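Local structure of peptidoglycan synthetase penicillin-binding protein 3 (Bifidobacterium adolescentis, 4YE5) at residues M354-R359 with R395-L399. The protein probably binds penicillin and probably cross-links peptidoglycan strands in cell-wall synthesis. Numbering follows the deposited sequence.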
HETATM    1  N   MSE A 354       0.335  36.411  11.270  1.00 34.52           N
HETATM    2  CA  MSE A 354       1.077  35.324  10.643  1.00 29.59           C
HETATM    3  C   MSE A 354       1.383  35.659   9.182  1.00 34.29           C
HETATM    4  O   MSE A 354       0.464  35.800   8.376  1.00 32.49           O
HETATM    5  CB  MSE A 354       0.255  34.037  10.703  1.00 27.58           C
HETATM    6  CG  MSE A 354       1.073  32.772  10.537  1.00 33.65           C
HETATM    7 SE   MSE A 354      -0.038  31.193  10.845  0.54 29.61          SE
HETATM    8  CE  MSE A 354       1.402  29.891  10.968  1.00 23.39           C
ATOM      9  N   THR A 355       2.664  35.770   8.838  1.00 35.24           N
ATOM     10  CA  THR A 355       3.054  36.134   7.479  1.00 35.58           C
ATOM     11  C   THR A 355       2.805  34.984   6.529  1.00 34.65           C
ATOM     12  O   THR A 355       2.730  33.836   6.961  1.00 32.73           O
ATOM     13  CB  THR A 355       4.554  36.512   7.372  1.00 40.74           C
ATOM     14  OG1 THR A 355       5.363  35.342   7.563  1.00 41.48           O
ATOM     15  CG2 THR A 355       4.945  37.610   8.392  1.00 39.95           C
ATOM     16  N   ASN A 356       2.674  35.305   5.239  1.00 36.16           N
ATOM     17  CA  ASN A 356       2.572  34.304   4.174  1.00 33.83           C
ATOM     18  C   ASN A 356       3.623  33.201   4.317  1.00 35.19           C
ATOM     19  O   ASN A 356       3.318  32.015   4.200  1.00 34.38           O
ATOM     20  CB  ASN A 356       2.754  34.968   2.799  1.00 41.13           C
ATOM     21  CG  ASN A 356       1.481  35.625   2.277  1.00 48.21           C
ATOM     22  OD1 ASN A 356       0.474  35.704   2.974  1.00 47.06           O
ATOM     23  ND2 ASN A 356       1.529  36.098   1.032  1.00 52.69           N
ATOM     24  N   GLU A 357       4.864  33.597   4.577  1.00 36.79           N
ATOM     25  CA  GLU A 357       5.947  32.629   4.682  1.00 39.64           C
ATOM     26  C   GLU A 357       5.731  31.674   5.853  1.00 28.59           C
ATOM     27  O   GLU A 357       5.956  30.474   5.727  1.00 29.53           O
ATOM     28  CB  GLU A 357       7.306  33.328   4.810  1.00 50.24           C
ATOM     29  CG  GLU A 357       8.476  32.351   4.857  1.00 62.83           C
ATOM     30  CD  GLU A 357       9.809  33.025   5.119  1.00 76.59           C
ATOM     31  OE1 GLU A 357       9.824  34.262   5.304  1.00 81.95           O
ATOM     32  OE2 GLU A 357      10.841  32.314   5.144  1.00 79.12           O
ATOM     33  N   GLN A 358       5.295  32.213   6.988  1.00 34.32           N
ATOM     34  CA  GLN A 358       5.003  31.391   8.156  1.00 32.16           C
ATOM     35  C   GLN A 358       3.844  30.440   7.883  1.00 34.81           C
ATOM     36  O   GLN A 358       3.904  29.263   8.242  1.00 28.72           O
ATOM     37  CB  GLN A 358       4.684  32.274   9.361  1.00 31.18           C
ATOM     38  CG  GLN A 358       5.881  33.028   9.861  1.00 31.75           C
ATOM     39  CD  GLN A 358       5.499  34.094  10.850  1.00 34.68           C
ATOM     40  OE1 GLN A 358       4.387  34.618  10.814  1.00 35.44           O
ATOM     41  NE2 GLN A 358       6.421  34.426  11.746  1.00 37.15           N
ATOM     42  N   ARG A 359       2.793  30.947   7.239  1.00 31.61           N
ATOM     43  CA  ARG A 359       1.662  30.089   6.872  1.00 31.72           C
ATOM     44  C   ARG A 359       2.130  28.914   6.022  1.00 30.60           C
ATOM     45  O   ARG A 359       1.851  27.765   6.352  1.00 25.73           O
ATOM     46  CB  ARG A 359       0.555  30.888   6.159  1.00 25.02           C
ATOM     47  CG  ARG A 359      -0.038  31.988   7.028  1.00 27.91           C
ATOM     48  CD  ARG A 359      -0.942  32.969   6.250  1.00 31.48           C
ATOM     49  NE  ARG A 359      -1.307  34.107   7.101  1.00 34.89           N
ATOM     50  CZ  ARG A 359      -2.476  34.742   7.061  1.00 33.88           C
ATOM     51  NH1 ARG A 359      -3.408  34.364   6.196  1.00 28.84           N
ATOM     52  NH2 ARG A 359      -2.716  35.753   7.892  1.00 34.16           N
ATOM     53  N   ARG A 395      -4.282  33.423   0.491  1.00 31.26           N
ATOM     54  CA  ARG A 395      -3.375  33.511   1.640  1.00 34.04           C
ATOM     55  C   ARG A 395      -4.157  33.291   2.936  1.00 33.99           C
ATOM     56  O   ARG A 395      -3.589  32.889   3.949  1.00 33.73           O
ATOM     57  CB  ARG A 395      -2.641  34.864   1.681  1.00 33.25           C
ATOM     58  CG  ARG A 395      -3.526  36.033   2.099  1.00 32.75           C
ATOM     59  CD  ARG A 395      -2.743  37.333   2.242  1.00 46.58           C
ATOM     60  NE  ARG A 395      -1.681  37.256   3.246  1.00 48.10           N
ATOM     61  CZ  ARG A 395      -1.819  37.612   4.520  1.00 48.54           C
ATOM     62  NH1 ARG A 395      -0.790  37.512   5.356  1.00 43.44           N
ATOM     63  NH2 ARG A 395      -2.983  38.072   4.962  1.00 49.74           N
ATOM     64  N   ASN A 396      -5.466  33.539   2.890  1.00 35.54           N
ATOM     65  CA  ASN A 396      -6.334  33.332   4.056  1.00 34.34           C
ATOM     66  C   ASN A 396      -7.057  31.987   4.092  1.00 32.35           C
ATOM     67  O   ASN A 396      -7.147  31.338   5.145  1.00 29.23           O
ATOM     68  CB  ASN A 396      -7.334  34.486   4.172  1.00 36.88           C
ATOM     69  CG  ASN A 396      -6.715  35.712   4.797  1.00 37.26           C
ATOM     70  OD1 ASN A 396      -6.068  35.617   5.844  1.00 31.26           O
ATOM     71  ND2 ASN A 396      -6.880  36.870   4.151  1.00 31.20           N
ATOM     72  N   THR A 397      -7.565  31.551   2.943  1.00 24.28           N
ATOM     73  CA  THR A 397      -8.232  30.245   2.864  1.00 22.76           C
ATOM     74  C   THR A 397      -7.277  29.103   3.229  1.00 24.23           C
ATOM     75  O   THR A 397      -7.704  28.048   3.700  1.00 22.38           O
ATOM     76  CB  THR A 397      -8.827  29.976   1.459  1.00 23.94           C
ATOM     77  OG1 THR A 397      -7.775  29.946   0.492  1.00 28.04           O
ATOM     78  CG2 THR A 397      -9.838  31.070   1.064  1.00 24.56           C
ATOM     79  N   VAL A 398      -5.980  29.316   3.035  1.00 27.74           N
ATOM     80  CA  VAL A 398      -4.999  28.286   3.391  1.00 23.93           C
ATOM     81  C   VAL A 398      -5.033  28.009   4.906  1.00 24.27           C
ATOM     82  O   VAL A 398      -4.655  26.924   5.357  1.00 24.45           O
ATOM     83  CB  VAL A 398      -3.569  28.681   2.929  1.00 28.41           C
ATOM     84  CG1 VAL A 398      -2.887  29.566   3.954  1.00 27.09           C
ATOM     85  CG2 VAL A 398      -2.729  27.443   2.667  1.00 30.74           C
ATOM     86  N   LEU A 399      -5.506  28.985   5.682  1.00 24.31           N
ATOM     87  CA  LEU A 399      -5.626  28.831   7.136  1.00 22.32           C
ATOM     88  C   LEU A 399      -6.682  27.808   7.498  1.00 26.73           C
ATOM     89  O   LEU A 399      -6.613  27.195   8.562  1.00 25.26           O
ATOM     90  CB  LEU A 399      -5.997  30.157   7.811  1.00 21.51           C
ATOM     91  CG  LEU A 399      -5.021  31.328   7.692  1.00 22.99           C
ATOM     92  CD1 LEU A 399      -5.592  32.546   8.428  1.00 24.22           C
ATOM     93  CD2 LEU A 399      -3.626  30.944   8.235  1.00 30.46           C
TER
HETATM   94  O   HOH W   1      -0.081  38.748   7.788  1.00 43.94           O
HETATM   95  O   HOH W   2      -5.191  36.778   8.425  1.00 30.78           O
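The guanidinium of Arg359 lies between two side chains of the 395-399 segment: Arg395 NH1 sits over one face, offset toward the rim, and Leu399 CD1 covers the opposite face, 3.6 Å from Arg359 NH1. The Arg395 guanidinium in turn has Arg359 over one face and Asn356 at its edge. Arg359 NH1 donates to both Arg395 O (2.7 Å) and Asn396 OD1, the latter in a nearly straight bond (171°) within the guanidinium plane, although the donor stands well above the carbonyl plane of the amide. Arg359 NE reaches back to Met354 O at 2.8 Å, and a water bridges Arg359 NH2 to Asn396 OD1, so the plane is fixed in rotation from both segments. The extended chain from CG to NE carries the group across to Arg395 O and Asn396 OD1. Both segments belong to the transpeptidase domain, where this contact ties the start of helix 356-365, opened by a Thr355-Gln358 capping box, to the 395-399 segment. Arg395 crosses Arg359 obliquely: its chain, bent at chi3 (-60°), brings NE onto Asn356 OD1 at 2.7 Å, with a weaker second bond from NH1. The two guanidinium planes are 31° apart, with Arg359 NH2 and Arg395 NH1 separated by 3.6 Å; the carbonyl and amide oxygens around them probably offset the like charges, and a second water links Arg395 NH1 to Met354 O. Asn396 ND2 is hydrogen-bonded to Tyr322 OH. Along the aliphatic part of Arg359, Leu399 CD2 packs 3.9 Å from Arg359 CG and also approaches the selenium of Met354, while Leu399 continues onto Ala293 of helix 290-299.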